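Uncharacterized protein (Treponema denticola ATCC 35404, PDB 6R9N) probably senses oxygen and ferrous iron for bacterial chemotaxis, holding a peroxide at a di-iron centre in a metallo-beta-lactamase-like ODP fold. Local coordinates at residues 196-210 and 237-250. Numbering follows the deposited sequence.
Sequences HVRYMASNKIVSKWV and FLNWLSGLKCGTDY
Asn203, the first residue of helix 203-210, reaches across to Ser242, Leu244 and Asp249 beside a near-antiparallel helix pair in this metallo-beta-lactamase-like fold: helices 203-210 and 237-242 run at 151°, their axes 9.0 Å apart. Its side chain can be followed outward. Asn203 CB lies 3.3 Å from both Asp249 OD2 and Leu244 O. Asn203 CG, anti to the backbone N (chi1 -176°) and 3.4 Å from Leu244 O, turns the amide toward the backbone carbonyls of Ser242 and Leu244. There Asn203 ND2 donates twice, to Leu244 O at 2.6 Å and to Ser242 O at 3.1 Å. Both bonds come from above the carbonyl planes, off the lone pairs, yet Leu244 O lies close to the amide plane, so the pair fixes the amide's rotation. Asp249 OD2 accepts from Asn203 N on its syn side and from Cys246 N on its anti side, tying the start of helix 203-210 to the 246-249 part of the other segment. The same helix start is N-capped by Ser202, whose OG accepts from Ile205 N. Leu241 is a knob among Val206, Trp209 and Val210 of helix 203-210 and His196 of helix 185-199, with Val206 CG1 tight against Leu241 CG at 3.3 Å. Nearby, the edge of Trp240 points at a face of His196, planes at 81°, while His196 ND1 is hydrogen-bonded to Ile192 O and NE2 to Gly169 N. Gly247, at positive phi, makes a CA-H...O contact from its CA to Met200 O (3.1 Å) and a longer one to Ala201 O; Gly247 N donates to Val197 O at 2.7 Å.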
loop_
_atom_site.group_PDB
_atom_site.type_symbol
_atom_site.label_atom_id
_atom_site.label_comp_id
_atom_site.label_asym_id
_atom_site.label_seq_id
_atom_site.Cartn_x
_atom_site.Cartn_y
_atom_site.Cartn_z
ATOM N N HIS A 196 6.707 1.548 13.930
ATOM C CA HIS A 196 5.348 1.422 14.459
ATOM C C HIS A 196 4.758 2.786 14.814
ATOM O O HIS A 196 3.565 3.040 14.580
ATOM C CB HIS A 196 5.328 0.461 15.651
ATOM C CG HIS A 196 5.495 -0.979 15.261
ATOM N ND1 HIS A 196 6.722 -1.536 14.978
ATOM C CD2 HIS A 196 4.585 -1.967 15.076
ATOM C CE1 HIS A 196 6.566 -2.810 14.659
ATOM N NE2 HIS A 196 5.277 -3.095 14.705
ATOM N N VAL A 197 5.582 3.690 15.349
ATOM C CA VAL A 197 5.092 5.025 15.676
ATOM C C VAL A 197 4.558 5.723 14.430
ATOM O O VAL A 197 3.537 6.423 14.483
ATOM C CB VAL A 197 6.202 5.859 16.349
ATOM C CG1 VAL A 197 5.870 7.353 16.284
ATOM C CG2 VAL A 197 6.410 5.412 17.783
ATOM N N ARG A 198 5.231 5.543 13.285
ATOM C CA ARG A 198 4.893 6.316 12.093
ATOM C C ARG A 198 3.910 5.612 11.165
ATOM O O ARG A 198 3.075 6.285 10.549
ATOM C CB ARG A 198 6.166 6.676 11.320
ATOM C CG ARG A 198 5.932 7.468 10.011
ATOM C CD ARG A 198 5.281 8.878 10.231
ATOM N NE ARG A 198 5.053 9.534 8.937
ATOM C CZ ARG A 198 3.972 9.328 8.182
ATOM N NH1 ARG A 198 3.004 8.507 8.605
ATOM N NH2 ARG A 198 3.854 9.935 7.010
ATOM N N TYR A 199 3.959 4.281 11.060
ATOM C CA TYR A 199 3.144 3.555 10.081
ATOM C C TYR A 199 1.840 2.984 10.643
ATOM O O TYR A 199 0.886 2.804 9.883
ATOM C CB TYR A 199 3.942 2.398 9.458
ATOM C CG TYR A 199 5.112 2.764 8.565
ATOM C CD1 TYR A 199 6.253 3.377 9.080
ATOM C CD2 TYR A 199 5.096 2.445 7.206
ATOM C CE1 TYR A 199 7.343 3.685 8.256
ATOM C CE2 TYR A 199 6.170 2.741 6.377
ATOM C CZ TYR A 199 7.291 3.359 6.909
ATOM O OH TYR A 199 8.359 3.639 6.087
ATOM N N MET A 200 1.760 2.650 11.926
ATOM C CA MET A 200 0.468 2.269 12.504
ATOM C C MET A 200 -0.431 3.498 12.687
ATOM O O MET A 200 0.023 4.547 13.153
ATOM C CB MET A 200 0.678 1.574 13.851
ATOM C CG MET A 200 1.717 0.436 13.838
ATOM S SD MET A 200 1.096 -1.037 12.949
ATOM C CE MET A 200 2.442 -1.402 11.831
ATOM N N ALA A 201 -1.733 3.352 12.373
ATOM C CA ALA A 201 -2.589 4.530 12.181
ATOM C C ALA A 201 -2.943 5.248 13.482
ATOM O O ALA A 201 -3.103 6.477 13.467
ATOM C CB ALA A 201 -3.887 4.174 11.460
ATOM N N SER A 202 -3.098 4.520 14.594
ATOM C CA SER A 202 -3.556 5.119 15.850
ATOM C C SER A 202 -3.482 4.096 16.979
ATOM O O SER A 202 -3.540 2.881 16.756
ATOM C CB SER A 202 -4.996 5.634 15.728
ATOM O OG SER A 202 -5.898 4.537 15.562
ATOM N N ASN A 203 -3.414 4.610 18.208
ATOM C CA ASN A 203 -3.508 3.719 19.361
ATOM C C ASN A 203 -4.865 3.028 19.425
ATOM O O ASN A 203 -4.965 1.899 19.922
ATOM C CB ASN A 203 -3.247 4.491 20.651
ATOM C CG ASN A 203 -3.242 3.596 21.862
ATOM O OD1 ASN A 203 -4.230 3.516 22.593
ATOM N ND2 ASN A 203 -2.135 2.892 22.071
ATOM N N LYS A 204 -5.919 3.691 18.936
ATOM C CA LYS A 204 -7.246 3.086 18.928
ATOM C C LYS A 204 -7.258 1.777 18.144
ATOM O O LYS A 204 -7.814 0.771 18.607
ATOM C CB LYS A 204 -8.263 4.080 18.360
ATOM C CG LYS A 204 -9.621 3.479 18.066
ATOM C CD LYS A 204 -10.622 4.543 17.581
ATOM C CE LYS A 204 -12.022 3.939 17.429
ATOM N NZ LYS A 204 -12.977 4.889 16.750
ATOM N N ILE A 205 -6.668 1.765 16.942
ATOM C CA ILE A 205 -6.674 0.532 16.157
ATOM C C ILE A 205 -5.679 -0.463 16.741
ATOM O O ILE A 205 -5.959 -1.666 16.842
ATOM C CB ILE A 205 -6.401 0.814 14.666
ATOM C CG1 ILE A 205 -6.705 -0.429 13.843
ATOM C CG2 ILE A 205 -4.961 1.251 14.428
ATOM C CD1 ILE A 205 -8.168 -0.907 13.984
ATOM N N VAL A 206 -4.539 0.036 17.216
ATOM C CA VAL A 206 -3.473 -0.842 17.670
ATOM C C VAL A 206 -3.883 -1.605 18.932
ATOM O O VAL A 206 -3.591 -2.801 19.071
ATOM C CB VAL A 206 -2.211 0.005 17.901
ATOM C CG1 VAL A 206 -1.372 -0.628 18.893
ATOM C CG2 VAL A 206 -1.451 0.210 16.592
ATOM N N SER A 207 -4.597 -0.949 19.851
ATOM C CA SER A 207 -4.966 -1.613 21.104
ATOM C C SER A 207 -6.116 -2.594 20.937
ATOM O O SER A 207 -6.178 -3.581 21.679
ATOM C CB SER A 207 -5.321 -0.585 22.181
ATOM O OG SER A 207 -6.433 0.190 21.771
ATOM N N LYS A 208 -7.039 -2.339 19.993
ATOM C CA LYS A 208 -8.064 -3.328 19.663
ATOM C C LYS A 208 -7.443 -4.580 19.046
ATOM O O LYS A 208 -7.862 -5.707 19.345
ATOM C CB LYS A 208 -9.095 -2.726 18.706
ATOM C CG LYS A 208 -10.281 -3.655 18.412
ATOM N N TRP A 209 -6.457 -4.402 18.162
ATOM C CA TRP A 209 -5.751 -5.544 17.586
ATOM C C TRP A 209 -5.106 -6.391 18.674
ATOM O O TRP A 209 -5.264 -7.613 18.695
ATOM C CB TRP A 209 -4.693 -5.058 16.594
ATOM C CG TRP A 209 -4.055 -6.168 15.768
ATOM C CD1 TRP A 209 -4.539 -6.706 14.604
ATOM C CD2 TRP A 209 -2.826 -6.841 16.039
ATOM N NE1 TRP A 209 -3.686 -7.670 14.136
ATOM C CE2 TRP A 209 -2.628 -7.782 15.002
ATOM C CE3 TRP A 209 -1.879 -6.759 17.067
ATOM C CZ2 TRP A 209 -1.523 -8.617 14.959
ATOM C CZ3 TRP A 209 -0.779 -7.583 17.012
ATOM C CH2 TRP A 209 -0.607 -8.501 15.968
ATOM N N VAL A 210 -4.357 -5.755 19.580
ATOM C CA VAL A 210 -3.722 -6.489 20.682
ATOM C C VAL A 210 -4.748 -7.323 21.450
ATOM O O VAL A 210 -4.517 -8.508 21.747
ATOM C CB VAL A 210 -2.972 -5.524 21.613
ATOM C CG1 VAL A 210 -2.661 -6.234 22.907
ATOM C CG2 VAL A 210 -1.691 -5.022 20.933
ATOM N N PHE A 237 6.112 -7.860 23.341
ATOM C CA PHE A 237 5.701 -7.068 22.189
ATOM C C PHE A 237 4.262 -6.583 22.341
ATOM O O PHE A 237 3.967 -5.394 22.157
ATOM C CB PHE A 237 5.860 -7.875 20.898
ATOM C CG PHE A 237 5.323 -7.152 19.705
ATOM C CD1 PHE A 237 6.039 -6.105 19.143
ATOM C CD2 PHE A 237 4.077 -7.450 19.205
ATOM C CE1 PHE A 237 5.536 -5.413 18.071
ATOM C CE2 PHE A 237 3.568 -6.754 18.139
ATOM C CZ PHE A 237 4.301 -5.731 17.567
ATOM N N LEU A 238 3.350 -7.495 22.683
ATOM C CA LEU A 238 1.944 -7.119 22.813
ATOM C C LEU A 238 1.751 -6.032 23.866
ATOM O O LEU A 238 0.988 -5.080 23.649
ATOM C CB LEU A 238 1.101 -8.347 23.152
ATOM C CG LEU A 238 1.108 -9.435 22.084
ATOM C CD1 LEU A 238 0.193 -10.602 22.444
ATOM C CD2 LEU A 238 0.719 -8.823 20.754
ATOM N N ASN A 239 2.439 -6.145 25.009
ATOM C CA ASN A 239 2.297 -5.124 26.048
ATOM C C ASN A 239 2.775 -3.770 25.546
ATOM O O ASN A 239 2.099 -2.749 25.742
ATOM C CB ASN A 239 3.073 -5.524 27.307
ATOM C CG ASN A 239 2.459 -6.714 28.021
ATOM O OD1 ASN A 239 1.300 -7.079 27.777
ATOM N ND2 ASN A 239 3.237 -7.334 28.909
ATOM N N TRP A 240 3.921 -3.751 24.859
ATOM C CA TRP A 240 4.460 -2.502 24.331
ATOM C C TRP A 240 3.516 -1.882 23.300
ATOM O O TRP A 240 3.253 -0.672 23.327
ATOM C CB TRP A 240 5.838 -2.758 23.732
ATOM C CG TRP A 240 6.379 -1.622 22.933
ATOM C CD1 TRP A 240 7.014 -0.511 23.409
ATOM C CD2 TRP A 240 6.359 -1.493 21.507
ATOM N NE1 TRP A 240 7.389 0.307 22.366
ATOM C CE2 TRP A 240 6.998 -0.273 21.188
ATOM C CE3 TRP A 240 5.866 -2.291 20.467
ATOM C CZ2 TRP A 240 7.160 0.162 19.878
ATOM C CZ3 TRP A 240 6.021 -1.856 19.168
ATOM C CH2 TRP A 240 6.662 -0.638 18.883
ATOM N N LEU A 241 2.996 -2.702 22.380
ATOM C CA LEU A 241 2.171 -2.176 21.295
ATOM C C LEU A 241 0.858 -1.595 21.812
ATOM O O LEU A 241 0.416 -0.535 21.348
ATOM C CB LEU A 241 1.894 -3.280 20.271
ATOM C CG LEU A 241 1.129 -2.823 19.025
ATOM C CD1 LEU A 241 1.862 -1.668 18.318
ATOM C CD2 LEU A 241 0.869 -3.986 18.068
ATOM N N SER A 242 0.234 -2.257 22.795
ATOM C CA SER A 242 -1.097 -1.847 23.226
ATOM C C SER A 242 -1.102 -0.436 23.795
ATOM O O SER A 242 -2.126 0.247 23.730
ATOM C CB SER A 242 -1.649 -2.832 24.256
ATOM O OG SER A 242 -0.899 -2.748 25.450
ATOM N N GLY A 243 0.027 0.029 24.326
ATOM C CA GLY A 243 0.135 1.378 24.832
ATOM C C GLY A 243 0.803 2.373 23.910
ATOM O O GLY A 243 1.014 3.519 24.318
ATOM N N LEU A 244 1.145 1.981 22.681
ATOM C CA LEU A 244 1.899 2.852 21.785
ATOM C C LEU A 244 1.010 3.931 21.197
ATOM O O LEU A 244 -0.078 3.645 20.689
ATOM C CB LEU A 244 2.529 2.051 20.649
ATOM C CG LEU A 244 3.497 2.793 19.720
ATOM C CD1 LEU A 244 4.803 3.123 20.421
ATOM C CD2 LEU A 244 3.779 1.949 18.468
ATOM N N LYS A 245 1.472 5.172 21.266
ATOM C CA LYS A 245 0.846 6.248 20.517
ATOM C C LYS A 245 1.518 6.320 19.158
ATOM O O LYS A 245 2.743 6.185 19.071
ATOM C CB LYS A 245 0.969 7.584 21.247
ATOM C CG LYS A 245 0.001 7.749 22.430
ATOM C CD LYS A 245 0.338 8.975 23.288
ATOM C CE LYS A 245 0.467 8.615 24.771
ATOM N NZ LYS A 245 -0.835 8.630 25.502
ATOM N N CYS A 246 0.714 6.388 18.095
ATOM C CA CYS A 246 1.282 6.193 16.772
ATOM C C CYS A 246 0.389 6.849 15.735
ATOM O O CYS A 246 -0.820 6.973 15.938
ATOM C CB CYS A 246 1.493 4.741 16.489
ATOM S SG CYS A 246 -0.074 3.964 16.674
ATOM N N GLY A 247 0.998 7.241 14.604
ATOM C CA GLY A 247 0.248 7.667 13.437
ATOM C C GLY A 247 -0.479 8.977 13.654
ATOM O O GLY A 247 0.118 10.003 14.003
ATOM N N THR A 248 -1.794 8.940 13.488
ATOM C CA THR A 248 -2.586 10.150 13.608
ATOM C C THR A 248 -2.677 10.660 15.048
ATOM O O THR A 248 -3.179 11.765 15.266
ATOM C CB THR A 248 -3.953 9.883 12.978
ATOM O OG1 THR A 248 -4.524 11.116 12.545
ATOM C CG2 THR A 248 -4.871 9.209 13.948
ATOM N N ASP A 249 -2.214 9.884 16.035
ATOM C CA ASP A 249 -2.017 10.423 17.375
ATOM C C ASP A 249 -1.027 11.582 17.374
ATOM O O ASP A 249 -1.027 12.380 18.311
ATOM C CB ASP A 249 -1.517 9.342 18.337
ATOM C CG ASP A 249 -2.526 8.222 18.540
ATOM O OD1 ASP A 249 -3.720 8.403 18.194
ATOM O OD2 ASP A 249 -2.118 7.153 19.053
ATOM N N TYR A 250 -0.135 11.647 16.390
ATOM C CA TYR A 250 0.799 12.760 16.282
ATOM C C TYR A 250 0.446 13.588 15.058
ATOM O O TYR A 250 1.307 13.868 14.216
ATOM C CB TYR A 250 2.237 12.255 16.196
ATOM C CG TYR A 250 2.705 11.568 17.465
ATOM C CD1 TYR A 250 2.848 10.188 17.522
ATOM C CD2 TYR A 250 2.980 12.305 18.618
ATOM C CE1 TYR A 250 3.268 9.554 18.683
ATOM C CE2 TYR A 250 3.395 11.681 19.790
ATOM C CZ TYR A 250 3.538 10.306 19.815
ATOM O OH TYR A 250 3.953 9.691 20.973
HETATM O O HOH W 1 -5.971 6.656 19.007
#